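Local coordinates for putative methyl-accepting chemotaxis signal transduction protein (Campylobacter jejuni subsp. jejuni serotype O:2, PDB 4XMR) that senses amino acids by binding isoleucine in a tandem-PAS sensory domain and probably relays the signal across the membrane to direct chemotaxis, at residues 59-64 against 81-86; 90-95 against 133-138; 129-134 against 158-163. One frame throughout, in Å; residues are numbered along the deposited sequence. Where two conformers were deposited one is given.

Interaction 1 (59-64 against 81-86); sequences ENIINN and VYLGLN. With ILE (isoleucine), chain E.
While Leu-83 and Leu-85 meet the helix through Ile-61, the ring of Tyr-82 turns one face to the bound isoleucine. The ligand's CD1 methyl sits over the centre of that face, 3.6 Å above the ring plane. The rest of the ligand runs toward the phenol end, where its CA is 3.5 Å from Tyr-82 OH. Trp-115 meets the same ring edge-to-face, and the hydroxyl is hydrogen-bonded to Asp-160 OD1, which should help fix the ring where the ligand rests on it. The contact between the segments themselves is wholly apolar and made by a single helical side chain. With chi1 at -70°, the two branches of Ile-61 part. Its CG2, anti to the backbone N, meets Leu-83 CD2 at 4.2 Å, the side chains crossing at about a right angle. CG1 lies beside the backbone N and carries CD1 out to Leu-85 CD2 at 4.0 Å, where the two chains meet tip to tip. Within the helix, Asn-60 O accepts both the backbone N of Asn-64 and its side-chain ND2, from opposite faces of the carbonyl plane. Alternation along strand 80-84 gives Leu-83 to the helix and Tyr-82 to the ligand, as expected of a PAS-like (PDC, Cache) sensor module with a helix packed on one face of its antiparallel sheet and the ligand pocket on the other.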
loop_
_atom_site.group_PDB
_atom_site.type_symbol
_atom_site.label_atom_id
_atom_site.label_comp_id
_atom_site.label_asym_id
_atom_site.label_seq_id
_atom_site.Cartn_x
_atom_site.Cartn_y
_atom_site.Cartn_z
ATOM N N GLU B 59 18.617 -24.395 -19.606
ATOM C CA GLU B 59 19.788 -24.013 -18.824
ATOM C C GLU B 59 19.920 -22.492 -18.704
ATOM O O GLU B 59 20.148 -21.960 -17.615
ATOM C CB GLU B 59 21.062 -24.613 -19.425
ATOM C CG GLU B 59 22.340 -24.192 -18.712
ATOM C CD GLU B 59 23.581 -24.868 -19.274
ATOM O OE1 GLU B 59 23.443 -25.762 -20.135
ATOM O OE2 GLU B 59 24.696 -24.501 -18.848
ATOM N N ASN B 60 19.787 -21.794 -19.826
ATOM C CA ASN B 60 19.893 -20.342 -19.809
ATOM C C ASN B 60 18.754 -19.688 -19.029
ATOM O O ASN B 60 18.958 -18.705 -18.317
ATOM C CB ASN B 60 19.971 -19.783 -21.230
ATOM C CG ASN B 60 21.310 -20.046 -21.881
ATOM O OD1 ASN B 60 22.270 -20.419 -21.210
ATOM N ND2 ASN B 60 21.388 -19.842 -23.189
ATOM N N ILE B 61 17.556 -20.244 -19.153
ATOM C CA ILE B 61 16.422 -19.725 -18.399
ATOM C C ILE B 61 16.660 -19.878 -16.893
ATOM O O ILE B 61 16.493 -18.921 -16.132
ATOM C CB ILE B 61 15.106 -20.395 -18.826
ATOM C CG1 ILE B 61 14.729 -19.943 -20.242
ATOM C CG2 ILE B 61 13.987 -20.061 -17.842
ATOM C CD1 ILE B 61 13.671 -20.797 -20.913
ATOM N N ILE B 62 17.076 -21.066 -16.462
ATOM C CA ILE B 62 17.357 -21.295 -15.046
ATOM C C ILE B 62 18.395 -20.288 -14.550
ATOM O O ILE B 62 18.200 -19.618 -13.534
ATOM C CB ILE B 62 17.889 -22.726 -14.795
ATOM C CG1 ILE B 62 16.791 -23.761 -15.061
ATOM C CG2 ILE B 62 18.413 -22.869 -13.372
ATOM C CD1 ILE B 62 17.318 -25.187 -15.186
ATOM N N ASN B 63 19.493 -20.172 -15.287
ATOM C CA ASN B 63 20.606 -19.347 -14.841
ATOM C C ASN B 63 20.363 -17.847 -14.893
ATOM O O ASN B 63 20.877 -17.110 -14.056
ATOM C CB ASN B 63 21.872 -19.686 -15.622
ATOM C CG ASN B 63 22.391 -21.069 -15.308
ATOM O OD1 ASN B 63 22.126 -21.618 -14.239
ATOM N ND2 ASN B 63 23.139 -21.642 -16.239
ATOM N N ASN B 64 19.583 -17.396 -15.872
ATOM C CA ASN B 64 19.402 -15.968 -16.092
ATOM C C ASN B 64 18.076 -15.424 -15.586
ATOM O O ASN B 64 18.025 -14.303 -15.083
ATOM C CB ASN B 64 19.560 -15.620 -17.575
ATOM C CG ASN B 64 20.959 -15.876 -18.079
ATOM O OD1 ASN B 64 21.879 -15.133 -17.763
ATOM N ND2 ASN B 64 21.122 -16.925 -18.871
ATOM N N VAL B 81 6.899 -16.785 -7.277
ATOM C CA VAL B 81 7.130 -16.023 -8.498
ATOM C C VAL B 81 7.718 -17.008 -9.495
ATOM O O VAL B 81 8.661 -17.718 -9.154
ATOM C CB VAL B 81 8.076 -14.829 -8.260
ATOM C CG1 VAL B 81 8.361 -14.104 -9.560
ATOM C CG2 VAL B 81 7.488 -13.871 -7.241
ATOM N N TYR B 82 7.172 -17.078 -10.709
ATOM C CA TYR B 82 7.513 -18.176 -11.596
ATOM C C TYR B 82 7.354 -17.848 -13.064
ATOM O O TYR B 82 6.614 -16.930 -13.441
ATOM C CB TYR B 82 6.691 -19.427 -11.253
ATOM C CG TYR B 82 5.219 -19.182 -11.048
ATOM C CD1 TYR B 82 4.738 -18.818 -9.796
ATOM C CD2 TYR B 82 4.304 -19.330 -12.090
ATOM C CE1 TYR B 82 3.386 -18.598 -9.583
ATOM C CE2 TYR B 82 2.949 -19.118 -11.889
ATOM C CZ TYR B 82 2.499 -18.754 -10.633
ATOM O OH TYR B 82 1.148 -18.557 -10.449
ATOM N N LEU B 83 8.048 -18.623 -13.892
ATOM C CA LEU B 83 7.894 -18.564 -15.338
ATOM C C LEU B 83 7.473 -19.933 -15.849
ATOM O O LEU B 83 8.229 -20.901 -15.743
ATOM C CB LEU B 83 9.197 -18.114 -16.006
ATOM C CG LEU B 83 9.155 -17.949 -17.532
ATOM C CD1 LEU B 83 8.170 -16.861 -17.954
ATOM C CD2 LEU B 83 10.558 -17.685 -18.093
ATOM N N GLY B 84 6.248 -20.016 -16.366
ATOM C CA GLY B 84 5.758 -21.245 -16.972
ATOM C C GLY B 84 6.122 -21.334 -18.441
ATOM O O GLY B 84 5.888 -20.403 -19.188
ATOM N N LEU B 85 6.670 -22.470 -18.862
ATOM C CA LEU B 85 7.097 -22.654 -20.256
ATOM C C LEU B 85 6.092 -23.474 -21.074
ATOM O O LEU B 85 5.289 -24.211 -20.509
ATOM C CB LEU B 85 8.471 -23.337 -20.293
ATOM C CG LEU B 85 9.569 -22.667 -19.457
ATOM C CD1 LEU B 85 10.870 -23.463 -19.488
ATOM C CD2 LEU B 85 9.809 -21.224 -19.897
ATOM N N ASN B 86 6.151 -23.367 -22.403
ATOM C CA ASN B 86 5.248 -24.143 -23.261
ATOM C C ASN B 86 5.451 -25.650 -23.151
ATOM O O ASN B 86 4.526 -26.427 -23.394
ATOM C CB ASN B 86 5.333 -23.707 -24.731
ATOM C CG ASN B 86 4.455 -24.559 -25.649
ATOM O OD1 ASN B 86 3.226 -24.547 -25.543
ATOM N ND2 ASN B 86 5.088 -25.306 -26.552
HETATM N N ILE E . -0.120 -20.985 -7.838
HETATM C CA ILE E . 0.196 -21.627 -9.103
HETATM C C ILE E . -0.759 -22.798 -9.290
HETATM O O ILE E . -1.016 -23.234 -10.407
HETATM C CB ILE E . 1.680 -22.079 -9.161
HETATM C CG1 ILE E . 2.068 -22.430 -10.600
HETATM C CG2 ILE E . 1.947 -23.238 -8.210
HETATM C CD1 ILE E . 3.560 -22.622 -10.809
HETATM O OXT ILE E . -1.320 -23.301 -8.314
#

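Interaction 2 (90-95 against 133-138); sequences VLLSQK and DTVLKQ. With ILE (isoleucine), chain E.
Gln-94 and Leu-136 bring strand 90-94 closest to the loop 133-138, their CA atoms 9.1 Å apart, with no hydrogen bond joining the two segments. Contact falls instead to side chains. Gln-94 leaves its backbone with CG between the N and the carbonyl carbon (chi1 61°) and then runs extended, laying its amide against the loop: NE2 is 3.5 Å from Leu-136 CG, and OE1 is 3.7 Å from Val-135 CG1. NE2 is hydrogen-bonded to Asn-80 OD1, outside the two segments. Val-135 works in two directions, for its CG2 packs on the ligand's CG2 at 3.7 Å. The loop is shaped by an Asx motif in which Leu-136 N donates to Asp-133 OD2 (2.8 Å) from above the carboxylate plane. Asp-133 OD1 accepts from the ligand N at 2.7 Å, while the ligand's OXT is gripped twice by Thr-134, through OG1 (2.7 Å) and backbone N (3.0 Å). Asn-80 also donates to Asp-133 OD2, so it ties both segments together from the second shell. Strand 90-94 lies between strands 80-84 and 103-105, with Leu-91 on helix 58-76, and the loop links strands 126-132 and 139-149.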
loop_
_atom_site.group_PDB
_atom_site.type_symbol
_atom_site.label_atom_id
_atom_site.label_comp_id
_atom_site.label_asym_id
_atom_site.label_seq_id
_atom_site.Cartn_x
_atom_site.Cartn_y
_atom_site.Cartn_z
ATOM N N VAL B 90 8.036 -25.358 -15.231
ATOM C CA VAL B 90 7.918 -24.040 -14.630
ATOM C C VAL B 90 9.136 -23.750 -13.765
ATOM O O VAL B 90 9.554 -24.589 -12.972
ATOM C CB VAL B 90 6.601 -23.890 -13.839
ATOM C CG1 VAL B 90 6.500 -24.937 -12.753
ATOM C CG2 VAL B 90 6.492 -22.506 -13.239
ATOM N N LEU B 91 9.726 -22.573 -13.955
ATOM C CA LEU B 91 10.823 -22.135 -13.128
ATOM C C LEU B 91 10.209 -21.412 -11.932
ATOM O O LEU B 91 9.617 -20.344 -12.087
ATOM C CB LEU B 91 11.742 -21.214 -13.914
ATOM C CG LEU B 91 12.977 -20.727 -13.154
ATOM C CD1 LEU B 91 13.902 -21.894 -12.803
ATOM C CD2 LEU B 91 13.722 -19.684 -13.961
ATOM N N LEU B 92 10.354 -22.004 -10.748
ATOM C CA LEU B 92 9.614 -21.582 -9.558
ATOM C C LEU B 92 10.511 -21.042 -8.453
ATOM O O LEU B 92 11.399 -21.748 -7.972
ATOM C CB LEU B 92 8.788 -22.756 -9.023
ATOM C CG LEU B 92 8.032 -22.543 -7.708
ATOM C CD1 LEU B 92 7.028 -21.386 -7.810
ATOM C CD2 LEU B 92 7.331 -23.826 -7.303
ATOM N N SER B 93 10.278 -19.784 -8.076
ATOM C CA SER B 93 10.916 -19.178 -6.916
ATOM C C SER B 93 9.912 -19.123 -5.758
ATOM O O SER B 93 8.836 -18.514 -5.895
ATOM C CB SER B 93 11.430 -17.781 -7.248
ATOM O OG SER B 93 12.081 -17.200 -6.135
ATOM N N GLN B 94 10.252 -19.775 -4.647
ATOM C CA GLN B 94 9.439 -19.745 -3.432
ATOM C C GLN B 94 10.327 -19.962 -2.193
ATOM O O GLN B 94 11.469 -20.405 -2.328
ATOM C CB GLN B 94 8.316 -20.783 -3.497
ATOM C CG GLN B 94 8.801 -22.215 -3.628
ATOM C CD GLN B 94 7.694 -23.267 -3.514
ATOM O OE1 GLN B 94 7.975 -24.427 -3.241
ATOM N NE2 GLN B 94 6.448 -22.871 -3.730
ATOM N N LYS B 95 9.800 -19.654 -1.002
ATOM C CA LYS B 95 10.468 -19.949 0.279
ATOM C C LYS B 95 10.925 -21.403 0.360
ATOM O O LYS B 95 10.111 -22.318 0.213
ATOM C CB LYS B 95 9.539 -19.639 1.469
ATOM C CG LYS B 95 10.063 -20.077 2.860
ATOM C CD LYS B 95 8.991 -19.944 3.961
ATOM C CE LYS B 95 9.548 -20.267 5.351
ATOM N NZ LYS B 95 8.523 -20.176 6.436
ATOM N N ASP B 133 -3.361 -22.402 -3.769
ATOM C CA ASP B 133 -2.077 -22.677 -4.421
ATOM C C ASP B 133 -1.762 -24.170 -4.475
ATOM O O ASP B 133 -1.850 -24.860 -3.466
ATOM C CB ASP B 133 -0.935 -21.954 -3.698
ATOM C CG ASP B 133 0.416 -22.239 -4.327
ATOM O OD1 ASP B 133 0.469 -22.333 -5.563
ATOM O OD2 ASP B 133 1.415 -22.369 -3.593
ATOM N N THR B 134 -1.393 -24.656 -5.657
ATOM C CA THR B 134 -1.072 -26.065 -5.855
ATOM C C THR B 134 0.040 -26.551 -4.933
ATOM O O THR B 134 -0.022 -27.659 -4.398
ATOM C CB THR B 134 -0.648 -26.338 -7.320
ATOM O OG1 THR B 134 -1.711 -25.956 -8.199
ATOM C CG2 THR B 134 -0.317 -27.811 -7.530
ATOM N N VAL B 135 1.060 -25.722 -4.738
ATOM C CA VAL B 135 2.228 -26.173 -3.985
ATOM C C VAL B 135 2.107 -25.913 -2.483
ATOM O O VAL B 135 2.140 -26.847 -1.682
ATOM C CB VAL B 135 3.529 -25.544 -4.516
ATOM C CG1 VAL B 135 4.730 -26.150 -3.801
ATOM C CG2 VAL B 135 3.645 -25.758 -6.017
ATOM N N LEU B 136 1.963 -24.647 -2.099
ATOM C CA LEU B 136 2.049 -24.283 -0.688
ATOM C C LEU B 136 0.707 -24.309 0.036
ATOM O O LEU B 136 0.648 -24.097 1.248
ATOM C CB LEU B 136 2.724 -22.921 -0.526
ATOM C CG LEU B 136 4.175 -22.903 -1.017
ATOM C CD1 LEU B 136 4.761 -21.496 -0.917
ATOM C CD2 LEU B 136 5.030 -23.900 -0.242
ATOM N N LYS B 137 -0.362 -24.565 -0.709
ATOM C CA LYS B 137 -1.688 -24.764 -0.123
ATOM C C LYS B 137 -2.140 -23.575 0.727
ATOM O O LYS B 137 -2.695 -23.737 1.817
ATOM C CB LYS B 137 -1.745 -26.072 0.675
ATOM C CG LYS B 137 -1.470 -27.308 -0.168
ATOM C CD LYS B 137 -2.531 -27.488 -1.247
ATOM C CE LYS B 137 -2.213 -28.675 -2.149
ATOM N NZ LYS B 137 -3.294 -28.908 -3.145
ATOM N N GLN B 138 -1.873 -22.379 0.218
ATOM C CA GLN B 138 -2.460 -21.165 0.758
ATOM C C GLN B 138 -3.305 -20.554 -0.337
ATOM O O GLN B 138 -3.005 -20.710 -1.521
ATOM C CB GLN B 138 -1.382 -20.167 1.158
ATOM C CG GLN B 138 -0.502 -20.597 2.308
ATOM C CD GLN B 138 0.484 -19.516 2.667
ATOM O OE1 GLN B 138 0.139 -18.332 2.677
ATOM N NE2 GLN B 138 1.723 -19.904 2.934
HETATM N N ILE E . -0.120 -20.985 -7.838
HETATM C CA ILE E . 0.196 -21.627 -9.103
HETATM C C ILE E . -0.759 -22.798 -9.290
HETATM O O ILE E . -1.016 -23.234 -10.407
HETATM C CB ILE E . 1.680 -22.079 -9.161
HETATM C CG1 ILE E . 2.068 -22.430 -10.600
HETATM C CG2 ILE E . 1.947 -23.238 -8.210
HETATM C CD1 ILE E . 3.560 -22.622 -10.809
HETATM O OXT ILE E . -1.320 -23.301 -8.314
#

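Interaction 3 (129-134 against 158-163); sequences PAYLDT and GVDIPS. With ILE (isoleucine), chain E.
Asp-133 and Asp-160 approach each other across the amino-acid site of this PAS-like sensor module, in whose antiparallel sheet strand 139-149 lies between strand 152-162, which carries Asp-160, and strand 126-132, which Asp-133 follows. Their oxygens, Asp-133 OD1 and Asp-160 OD2, stand 3.7 Å apart, a pairing of like charges that the ligand's amine between them probably offsets. Asp-160 has CG beside its backbone N (chi1 -64°), which sends OD2 to the ligand N at 2.7 Å. Its OD1 is hydrogen-bonded to Thr-142 OG1, and OD2 also accepts from Asn-80 ND2, holding the carboxylate at both ends. Tyr-131 starts from a CB pointing away from 158-163. With chi1 at 67° and chi2 at -82°, the ring plane stands roughly perpendicular to the plane through CA, CB and CG, and the phenol swings back across the site. Its OH accepts from the ligand N at 2.8 Å, is hydrogen-bonded to Thr-142 OG1, and lies 3.9 Å from Asp-160 OD1. The amine therefore has three protein acceptors, two carboxylates and one hydroxyl, as suits recognition of an amino acid by its ammonium group. At the far end of the contact Ala-130 CB rests on Ser-163 CB at 4.2 Å, both touching Phe-187 of the second sheet. The edge of the Tyr-131 ring meets the ligand carboxylate, with OXT in the ring plane, 3.4 Å from CE2.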
loop_
_atom_site.group_PDB
_atom_site.type_symbol
_atom_site.label_atom_id
_atom_site.label_comp_id
_atom_site.label_asym_id
_atom_site.label_seq_id
_atom_site.Cartn_x
_atom_site.Cartn_y
_atom_site.Cartn_z
ATOM N N PRO B 129 -9.264 -15.086 -9.872
ATOM C CA PRO B 129 -9.953 -15.182 -8.587
ATOM C C PRO B 129 -9.044 -15.926 -7.614
ATOM O O PRO B 129 -8.131 -16.658 -8.045
ATOM C CB PRO B 129 -11.184 -16.038 -8.910
ATOM C CG PRO B 129 -11.346 -15.955 -10.404
ATOM C CD PRO B 129 -9.958 -15.818 -10.944
ATOM N N ALA B 130 -9.263 -15.741 -6.318
ATOM C CA ALA B 130 -8.466 -16.455 -5.329
ATOM C C ALA B 130 -8.691 -17.959 -5.440
ATOM O O ALA B 130 -9.807 -18.419 -5.701
ATOM C CB ALA B 130 -8.787 -15.967 -3.920
ATOM N N TYR B 131 -7.620 -18.718 -5.248
ATOM C CA TYR B 131 -7.691 -20.171 -5.290
ATOM C C TYR B 131 -6.579 -20.766 -4.434
ATOM O O TYR B 131 -5.618 -20.086 -4.074
ATOM C CB TYR B 131 -7.569 -20.676 -6.732
ATOM C CG TYR B 131 -6.202 -20.422 -7.325
ATOM C CD1 TYR B 131 -5.883 -19.181 -7.864
ATOM C CD2 TYR B 131 -5.224 -21.417 -7.326
ATOM C CE1 TYR B 131 -4.629 -18.936 -8.396
ATOM C CE2 TYR B 131 -3.971 -21.185 -7.856
ATOM C CZ TYR B 131 -3.678 -19.941 -8.389
ATOM O OH TYR B 131 -2.423 -19.707 -8.912
ATOM N N LEU B 132 -6.708 -22.047 -4.122
ATOM C CA LEU B 132 -5.721 -22.731 -3.306
ATOM C C LEU B 132 -4.472 -23.053 -4.112
ATOM O O LEU B 132 -4.519 -23.872 -5.035
ATOM C CB LEU B 132 -6.319 -24.026 -2.752
ATOM C CG LEU B 132 -5.474 -24.740 -1.704
ATOM C CD1 LEU B 132 -5.292 -23.858 -0.478
ATOM C CD2 LEU B 132 -6.114 -26.065 -1.321
ATOM N N ASP B 133 -3.361 -22.402 -3.769
ATOM C CA ASP B 133 -2.077 -22.677 -4.421
ATOM C C ASP B 133 -1.762 -24.170 -4.475
ATOM O O ASP B 133 -1.850 -24.860 -3.466
ATOM C CB ASP B 133 -0.935 -21.954 -3.698
ATOM C CG ASP B 133 0.416 -22.239 -4.327
ATOM O OD1 ASP B 133 0.469 -22.333 -5.563
ATOM O OD2 ASP B 133 1.415 -22.369 -3.593
ATOM N N THR B 134 -1.393 -24.656 -5.657
ATOM C CA THR B 134 -1.072 -26.065 -5.855
ATOM C C THR B 134 0.040 -26.551 -4.933
ATOM O O THR B 134 -0.022 -27.659 -4.398
ATOM C CB THR B 134 -0.648 -26.338 -7.320
ATOM O OG1 THR B 134 -1.711 -25.956 -8.199
ATOM C CG2 THR B 134 -0.317 -27.811 -7.530
ATOM N N GLY B 158 4.073 -15.670 -13.629
ATOM C CA GLY B 158 3.057 -15.632 -12.599
ATOM C C GLY B 158 3.619 -15.138 -11.280
ATOM O O GLY B 158 4.771 -15.438 -10.917
ATOM N N VAL B 159 2.802 -14.358 -10.580
ATOM C CA VAL B 159 3.119 -13.848 -9.252
ATOM C C VAL B 159 1.955 -14.179 -8.324
ATOM O O VAL B 159 0.819 -13.762 -8.594
ATOM C CB VAL B 159 3.351 -12.320 -9.288
ATOM C CG1 VAL B 159 3.538 -11.768 -7.878
ATOM C CG2 VAL B 159 4.543 -11.977 -10.187
ATOM N N ASP B 160 2.222 -14.935 -7.260
ATOM C CA ASP B 160 1.179 -15.311 -6.312
ATOM C C ASP B 160 1.313 -14.483 -5.047
ATOM O O ASP B 160 2.367 -14.499 -4.385
ATOM C CB ASP B 160 1.270 -16.787 -5.895
ATOM C CG ASP B 160 1.047 -17.765 -7.035
ATOM O OD1 ASP B 160 0.571 -17.373 -8.117
ATOM O OD2 ASP B 160 1.355 -18.956 -6.820
ATOM N N ILE B 161 0.248 -13.762 -4.715
ATOM C CA ILE B 161 0.173 -13.009 -3.470
ATOM C C ILE B 161 -0.923 -13.653 -2.604
ATOM O O ILE B 161 -2.028 -13.863 -3.082
ATOM C CB ILE B 161 -0.171 -11.516 -3.741
ATOM C CG1 ILE B 161 0.771 -10.895 -4.796
ATOM C CG2 ILE B 161 -0.210 -10.725 -2.430
ATOM C CD1 ILE B 161 2.240 -10.880 -4.412
ATOM N N PRO B 162 -0.619 -13.991 -1.341
ATOM C CA PRO B 162 -1.668 -14.601 -0.513
ATOM C C PRO B 162 -2.880 -13.684 -0.399
ATOM O O PRO B 162 -2.728 -12.481 -0.161
ATOM C CB PRO B 162 -1.000 -14.745 0.860
ATOM C CG PRO B 162 0.466 -14.822 0.548
ATOM C CD PRO B 162 0.652 -13.863 -0.610
ATOM N N SER B 163 -4.071 -14.236 -0.602
ATOM C CA SER B 163 -5.279 -13.444 -0.451
ATOM C C SER B 163 -5.416 -12.927 0.985
ATOM O O SER B 163 -6.051 -11.897 1.221
ATOM C CB SER B 163 -6.521 -14.214 -0.913
ATOM O OG SER B 163 -6.587 -15.494 -0.331
HETATM N N ILE E . -0.120 -20.985 -7.838
HETATM C CA ILE E . 0.196 -21.627 -9.103
HETATM C C ILE E . -0.759 -22.798 -9.290
HETATM O O ILE E . -1.016 -23.234 -10.407
HETATM C CB ILE E . 1.680 -22.079 -9.161
HETATM C CG1 ILE E . 2.068 -22.430 -10.600
HETATM C CG2 ILE E . 1.947 -23.238 -8.210
HETATM C CD1 ILE E . 3.560 -22.622 -10.809
HETATM O OXT ILE E . -1.320 -23.301 -8.314
#

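How the interactions relate
The three contacts follow one another along the chain and line parts of one ligand site. Interaction 1 closes before interaction 2 opens, and interaction 3 begins on the stretch where interaction 2 ends, sharing Asp-133 and Thr-134. Their centres lie about 14 Å (1 to 2), 19 Å (1 to 3) and 9 Å (2 to 3) apart. All reach the same six-stranded antiparallel sheet: strand 80-84 is flanked by 90-94 and by 152-162, so backbone hydrogen bonds tie interaction 1 to both others. Interactions 1 and 2 supply much of the surface for the isoleucine side chain, interactions 2 and 3 that for its charged ends, so binding could be felt by several strands at once.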